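Local coordinates for uncharacterized protein (Parabacteroides merdae, PDB 4R7F) that is of unknown function but has three immunoglobulin-like beta-sandwich domains, one probably resembling a type 9 secretion plug protein, and may act in that secretion pathway, at residues Y53-V58 / D106-K111; F5-N10 / L17-A22. All coordinates share one frame; numbering follows the deposited sequence.

Contact 1. Residues Y53-V58 / D106-K111; sequences YAYNVV and DDVQFK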
loop_
_atom_site.group_PDB
_atom_site.type_symbol
_atom_site.label_atom_id
_atom_site.label_comp_id
_atom_site.label_asym_id
_atom_site.label_seq_id
_atom_site.Cartn_x
_atom_site.Cartn_y
_atom_site.Cartn_z
ATOM N N TYR A 53 -5.228 17.909 33.099
ATOM C CA TYR A 53 -4.012 17.153 32.812
ATOM C C TYR A 53 -2.968 18.048 32.176
ATOM O O TYR A 53 -3.290 18.907 31.357
ATOM C CB TYR A 53 -4.269 15.982 31.865
ATOM C CG TYR A 53 -5.292 14.975 32.319
ATOM C CD1 TYR A 53 -5.028 14.097 33.363
ATOM C CD2 TYR A 53 -6.509 14.839 31.642
ATOM C CE1 TYR A 53 -5.970 13.139 33.758
ATOM C CE2 TYR A 53 -7.450 13.880 32.021
ATOM C CZ TYR A 53 -7.185 13.048 33.085
ATOM O OH TYR A 53 -8.147 12.135 33.461
ATOM N N ALA A 54 -1.716 17.814 32.553
ATOM C CA ALA A 54 -0.574 18.499 31.990
ATOM C C ALA A 54 0.495 17.481 31.515
ATOM O O ALA A 54 0.508 16.340 31.952
ATOM C CB ALA A 54 0.010 19.429 33.048
ATOM N N TYR A 55 1.411 17.895 30.646
ATOM C CA TYR A 55 2.434 16.960 30.132
ATOM C C TYR A 55 3.868 17.481 30.181
ATOM O O TYR A 55 4.088 18.680 30.198
ATOM C CB TYR A 55 2.098 16.558 28.695
ATOM C CG TYR A 55 2.135 17.691 27.706
ATOM C CD1 TYR A 55 1.041 18.534 27.563
ATOM C CD2 TYR A 55 3.239 17.907 26.890
ATOM C CE1 TYR A 55 1.046 19.575 26.657
ATOM C CE2 TYR A 55 3.249 18.949 25.965
ATOM C CZ TYR A 55 2.146 19.787 25.863
ATOM O OH TYR A 55 2.105 20.841 24.979
ATOM N N ASN A 56 4.819 16.542 30.228
ATOM C CA ASN A 56 6.237 16.797 30.019
ATOM C C ASN A 56 6.764 16.105 28.763
ATOM O O ASN A 56 6.363 14.980 28.442
ATOM C CB ASN A 56 7.083 16.252 31.173
ATOM C CG ASN A 56 6.665 16.785 32.509
ATOM O OD1 ASN A 56 6.302 17.951 32.668
ATOM N ND2 ASN A 56 6.734 15.927 33.492
ATOM N N VAL A 57 7.728 16.749 28.115
ATOM C CA VAL A 57 8.401 16.210 26.955
ATOM C C VAL A 57 9.743 15.623 27.393
ATOM O O VAL A 57 10.568 16.305 28.023
ATOM C CB VAL A 57 8.576 17.310 25.896
ATOM C CG1 VAL A 57 9.204 16.774 24.629
ATOM C CG2 VAL A 57 7.219 17.912 25.575
ATOM N N VAL A 58 9.953 14.344 27.076
ATOM C CA VAL A 58 11.215 13.670 27.384
ATOM C C VAL A 58 11.900 13.307 26.087
ATOM O O VAL A 58 11.330 12.623 25.234
ATOM C CB VAL A 58 11.032 12.396 28.217
ATOM C CG1 VAL A 58 12.368 11.716 28.417
ATOM C CG2 VAL A 58 10.407 12.697 29.580
ATOM N N ASP A 106 1.334 25.485 19.386
ATOM C CA ASP A 106 1.691 26.883 19.712
ATOM C C ASP A 106 2.536 27.009 20.993
ATOM O O ASP A 106 3.264 27.984 21.143
ATOM C CB ASP A 106 0.430 27.777 19.859
ATOM C CG ASP A 106 -0.135 28.254 18.522
ATOM O OD1 ASP A 106 0.377 27.865 17.458
ATOM O OD2 ASP A 106 -1.116 29.025 18.536
ATOM N N ASP A 107 2.422 26.044 21.906
ATOM C CA ASP A 107 3.113 26.075 23.204
ATOM C C ASP A 107 4.458 25.346 23.202
ATOM O O ASP A 107 5.321 25.650 24.039
ATOM C CB ASP A 107 2.256 25.382 24.280
ATOM C CG ASP A 107 0.931 26.091 24.556
ATOM O OD1 ASP A 107 0.774 27.293 24.223
ATOM O OD2 ASP A 107 0.040 25.420 25.123
ATOM N N VAL A 108 4.587 24.322 22.342
ATOM C CA VAL A 108 5.797 23.493 22.260
ATOM C C VAL A 108 6.156 23.161 20.822
ATOM O O VAL A 108 5.326 22.656 20.047
ATOM C CB VAL A 108 5.676 22.173 23.032
ATOM C CG1 VAL A 108 6.995 21.408 22.968
ATOM C CG2 VAL A 108 5.302 22.446 24.481
ATOM N N GLN A 109 7.400 23.471 20.469
ATOM C CA GLN A 109 7.985 23.042 19.211
ATOM C C GLN A 109 9.299 22.349 19.539
ATOM O O GLN A 109 9.864 22.559 20.612
ATOM C CB GLN A 109 8.231 24.216 18.270
ATOM C CG GLN A 109 7.088 25.218 18.160
ATOM C CD GLN A 109 7.148 26.283 19.226
ATOM O OE1 GLN A 109 8.208 26.854 19.504
ATOM N NE2 GLN A 109 6.006 26.542 19.856
ATOM N N PHE A 110 9.762 21.508 18.618
ATOM C CA PHE A 110 10.950 20.706 18.847
ATOM C C PHE A 110 12.134 21.308 18.116
ATOM O O PHE A 110 11.988 21.827 17.020
ATOM C CB PHE A 110 10.726 19.278 18.353
ATOM C CG PHE A 110 9.499 18.630 18.923
ATOM C CD1 PHE A 110 9.440 18.304 20.249
ATOM C CD2 PHE A 110 8.408 18.354 18.120
ATOM C CE1 PHE A 110 8.309 17.726 20.782
ATOM C CE2 PHE A 110 7.289 17.752 18.638
ATOM C CZ PHE A 110 7.237 17.450 19.977
ATOM N N LYS A 111 13.304 21.211 18.725
ATOM C CA LYS A 111 14.503 21.751 18.150
ATOM C C LYS A 111 15.376 20.699 17.507
ATOM O O LYS A 111 16.251 21.059 16.750
ATOM C CB LYS A 111 15.321 22.451 19.227
ATOM C CG LYS A 111 14.709 23.740 19.711
ATOM C CD LYS A 111 15.529 24.307 20.843
ATOM C CE LYS A 111 14.982 25.668 21.220
ATOM N NZ LYS A 111 15.626 26.137 22.464
HETATM O O HOH W 1 -0.223 22.219 24.548
#

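Contact 2. Residues F5-N10 / L17-A22; sequences FFTDVN and LQVKVA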
loop_
_atom_site.group_PDB
_atom_site.type_symbol
_atom_site.label_atom_id
_atom_site.label_comp_id
_atom_site.label_asym_id
_atom_site.label_seq_id
_atom_site.Cartn_x
_atom_site.Cartn_y
_atom_site.Cartn_z
ATOM N N PHE A 5 11.230 4.175 27.778
ATOM C CA PHE A 5 9.948 4.829 27.628
ATOM C C PHE A 5 9.244 4.197 26.438
ATOM O O PHE A 5 9.830 4.019 25.375
ATOM C CB PHE A 5 10.102 6.336 27.399
ATOM C CG PHE A 5 10.757 7.045 28.536
ATOM C CD1 PHE A 5 12.116 6.972 28.713
ATOM C CD2 PHE A 5 10.004 7.749 29.453
ATOM C CE1 PHE A 5 12.718 7.580 29.807
ATOM C CE2 PHE A 5 10.591 8.373 30.518
ATOM C CZ PHE A 5 11.944 8.281 30.710
ATOM N N PHE A 6 7.989 3.855 26.644
ATOM C CA PHE A 6 7.191 3.236 25.626
ATOM C C PHE A 6 5.777 3.653 25.841
ATOM O O PHE A 6 5.379 4.008 26.959
ATOM C CB PHE A 6 7.337 1.705 25.649
ATOM C CG PHE A 6 6.988 1.046 26.952
ATOM C CD1 PHE A 6 7.949 0.898 27.956
ATOM C CD2 PHE A 6 5.738 0.506 27.153
ATOM C CE1 PHE A 6 7.654 0.246 29.142
ATOM C CE2 PHE A 6 5.420 -0.145 28.357
ATOM C CZ PHE A 6 6.374 -0.278 29.353
ATOM N N THR A 7 5.013 3.655 24.772
ATOM C CA THR A 7 3.614 4.021 24.895
ATOM C C THR A 7 2.909 3.015 25.769
ATOM O O THR A 7 2.880 1.820 25.453
ATOM C CB THR A 7 2.965 4.086 23.538
ATOM O OG1 THR A 7 3.634 5.107 22.783
ATOM C CG2 THR A 7 1.453 4.400 23.666
ATOM N N ASP A 8 2.374 3.516 26.872
ATOM C CA ASP A 8 1.691 2.709 27.890
ATOM C C ASP A 8 0.772 3.548 28.795
ATOM O O ASP A 8 0.984 4.715 28.997
ATOM C CB ASP A 8 2.734 2.026 28.752
ATOM C CG ASP A 8 2.186 0.837 29.523
ATOM O OD1 ASP A 8 1.140 0.253 29.141
ATOM O OD2 ASP A 8 2.824 0.495 30.534
ATOM N N VAL A 9 -0.287 2.938 29.288
ATOM C CA VAL A 9 -1.230 3.575 30.175
ATOM C C VAL A 9 -1.052 3.002 31.577
ATOM O O VAL A 9 -1.001 1.808 31.731
ATOM C CB VAL A 9 -2.664 3.303 29.705
ATOM C CG1 VAL A 9 -3.688 3.787 30.733
ATOM C CG2 VAL A 9 -2.897 3.983 28.382
ATOM N N ASN A 10 -0.957 3.857 32.591
ATOM C CA ASN A 10 -0.735 3.426 33.964
ATOM C C ASN A 10 -1.878 3.832 34.883
ATOM O O ASN A 10 -1.695 3.874 36.070
ATOM C CB ASN A 10 0.551 4.066 34.526
ATOM C CG ASN A 10 1.704 3.995 33.557
ATOM O OD1 ASN A 10 2.232 2.910 33.271
ATOM N ND2 ASN A 10 2.079 5.141 33.011
ATOM N N LEU A 17 -5.974 5.288 24.460
ATOM C CA LEU A 17 -4.828 6.100 24.085
ATOM C C LEU A 17 -4.424 5.783 22.650
ATOM O O LEU A 17 -4.121 4.648 22.336
ATOM C CB LEU A 17 -3.660 5.827 24.996
ATOM C CG LEU A 17 -2.376 6.568 24.667
ATOM C CD1 LEU A 17 -2.546 8.062 24.867
ATOM C CD2 LEU A 17 -1.272 6.043 25.568
ATOM N N GLN A 18 -4.434 6.806 21.805
ATOM C CA GLN A 18 -3.973 6.725 20.436
ATOM C C GLN A 18 -2.883 7.752 20.188
ATOM O O GLN A 18 -2.985 8.903 20.620
ATOM C CB GLN A 18 -5.115 7.028 19.471
ATOM C CG GLN A 18 -6.293 6.086 19.597
ATOM C CD GLN A 18 -7.428 6.425 18.636
ATOM O OE1 GLN A 18 -8.419 7.090 19.001
ATOM N NE2 GLN A 18 -7.296 5.962 17.419
ATOM N N VAL A 19 -1.854 7.296 19.487
ATOM C CA VAL A 19 -0.781 8.099 18.944
ATOM C C VAL A 19 -0.716 7.877 17.419
ATOM O O VAL A 19 -0.426 6.783 16.944
ATOM C CB VAL A 19 0.540 7.700 19.600
ATOM C CG1 VAL A 19 1.680 8.564 19.070
ATOM C CG2 VAL A 19 0.399 7.787 21.116
ATOM N N LYS A 20 -1.013 8.938 16.681
ATOM C CA LYS A 20 -1.130 8.865 15.234
ATOM C C LYS A 20 -0.789 10.219 14.641
ATOM O O LYS A 20 -0.572 11.184 15.369
ATOM C CB LYS A 20 -2.537 8.414 14.836
ATOM C CG LYS A 20 -3.657 9.164 15.532
ATOM C CD LYS A 20 -4.337 10.160 14.607
ATOM C CE LYS A 20 -5.536 9.559 13.888
ATOM N NZ LYS A 20 -6.119 10.569 12.973
ATOM N N VAL A 21 -0.673 10.286 13.318
ATOM C CA VAL A 21 -0.421 11.561 12.685
ATOM C C VAL A 21 -1.765 12.257 12.544
ATOM O O VAL A 21 -2.702 11.675 12.010
ATOM C CB VAL A 21 0.264 11.412 11.333
ATOM C CG1 VAL A 21 0.316 12.759 10.626
ATOM C CG2 VAL A 21 1.656 10.864 11.513
ATOM N N ALA A 22 -1.853 13.482 13.069
ATOM C CA ALA A 22 -3.091 14.254 13.060
ATOM C C ALA A 22 -3.624 14.297 11.631
ATOM O O ALA A 22 -2.870 14.535 10.668
ATOM C CB ALA A 22 -2.851 15.662 13.576
#

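Contact 1. Residues Y53-V58 / D106-K111
Val108 faces Tyr55 and Val57 of strand 53-60 and gives one methyl to each. Its CG2 approaches the phenol end of Tyr55, 3.6 Å from Tyr55 OH, standing obliquely to the ring. The two side chains run past each other in opposite directions, and the ring carbon Tyr55 CE2 is 4.3 Å from Val108 CG2. Tyr55 holds CG between its backbone N and carbonyl carbon (chi1 64°), and from there the long ring carries its hydroxyl to the 106-111 segment although its CB does not point there. The other methyl, Val108 CG1, is 4.4 Å from Val57 CG2, a looser contact. Val57 uses its second branch on Phe110: Val57 CG1 comes to the ring edge, near the ring plane, 4.1 Å from Phe110 CE1. No direct hydrogen bond joins the segments. The polar link is a water at the edge of the Tyr55 ring, in its plane, 2.7 Å from Tyr55 OH; the water donates a longer bond of 3.3 Å to Asp107 OD2. The hydroxyl thus has a methyl of Val108 beside it and the water at the ring edge. Around this buried patch, Leu101 and Leu103 of strand 96-103 pack on Tyr55, Met75 of strand 75-76 touches Val57 and Val108, and the ring of Tyr116 on strand 114-122 meets that of Phe110.

Contact 2. Residues F5-N10 / L17-A22
One methyl of Leu17, CD2, is met by the methyls of both Thr7 and Val9. Thr7 CG2 lies 3.7 Å from Leu17 CD2, the two side chains crossing at a slant, and Val9 CG2 is 3.8 Å from the same Leu17 CD2. Val9 and Leu17 run past each other in opposite directions, and Val9 CG2 is also 3.9 Å from Leu17 CB. With CG anti to the backbone N (chi1 177°), the Leu17 side chain is carried out to Thr7 and Val9. In Thr7 a first torsion of -62° puts CG2 anti to the backbone N, on the leucine side, where it also lies more loosely, 4.4 Å from Val19 CG2; OG1 sits beside the backbone N and is hydrogen-bonded to Cys134 N on strand 129-138. Asp8 points its CB away from this apolar row and forms a salt bridge with Lys321. No hydrogen bond crosses the contact. Strand 8-9 pairs antiparallel with 129-138, whereas 14-21 is an outermost strand, within this chain, of a four-stranded antiparallel sheet, beside 39-46. Such apolar packing between strands of two different sheets is consistent with an immunoglobulin-like beta-sandwich, the fold of three domains of this protein.

Overall arrangement
In neither contact does a hydrogen bond join the two segments directly; both reach the same mixed sheet, contact 1 through strand 53-60 and contact 2 through strand 8-9. Their centres are about 15 Å apart, and they touch where Val58 CG1 packs 4.2 Å from Phe5 CZ. Contact 1 is the buried one, although it lies far from the centre of the chain; it uses aromatic rings and a water-mediated link. Contact 2 is a surface contact nearer the chain centre, built from small aliphatic branches. Their partners differ too: contact 1 meets a segment that includes the short strand 109-110, contact 2 strand 14-21, outermost in its sheet within this chain.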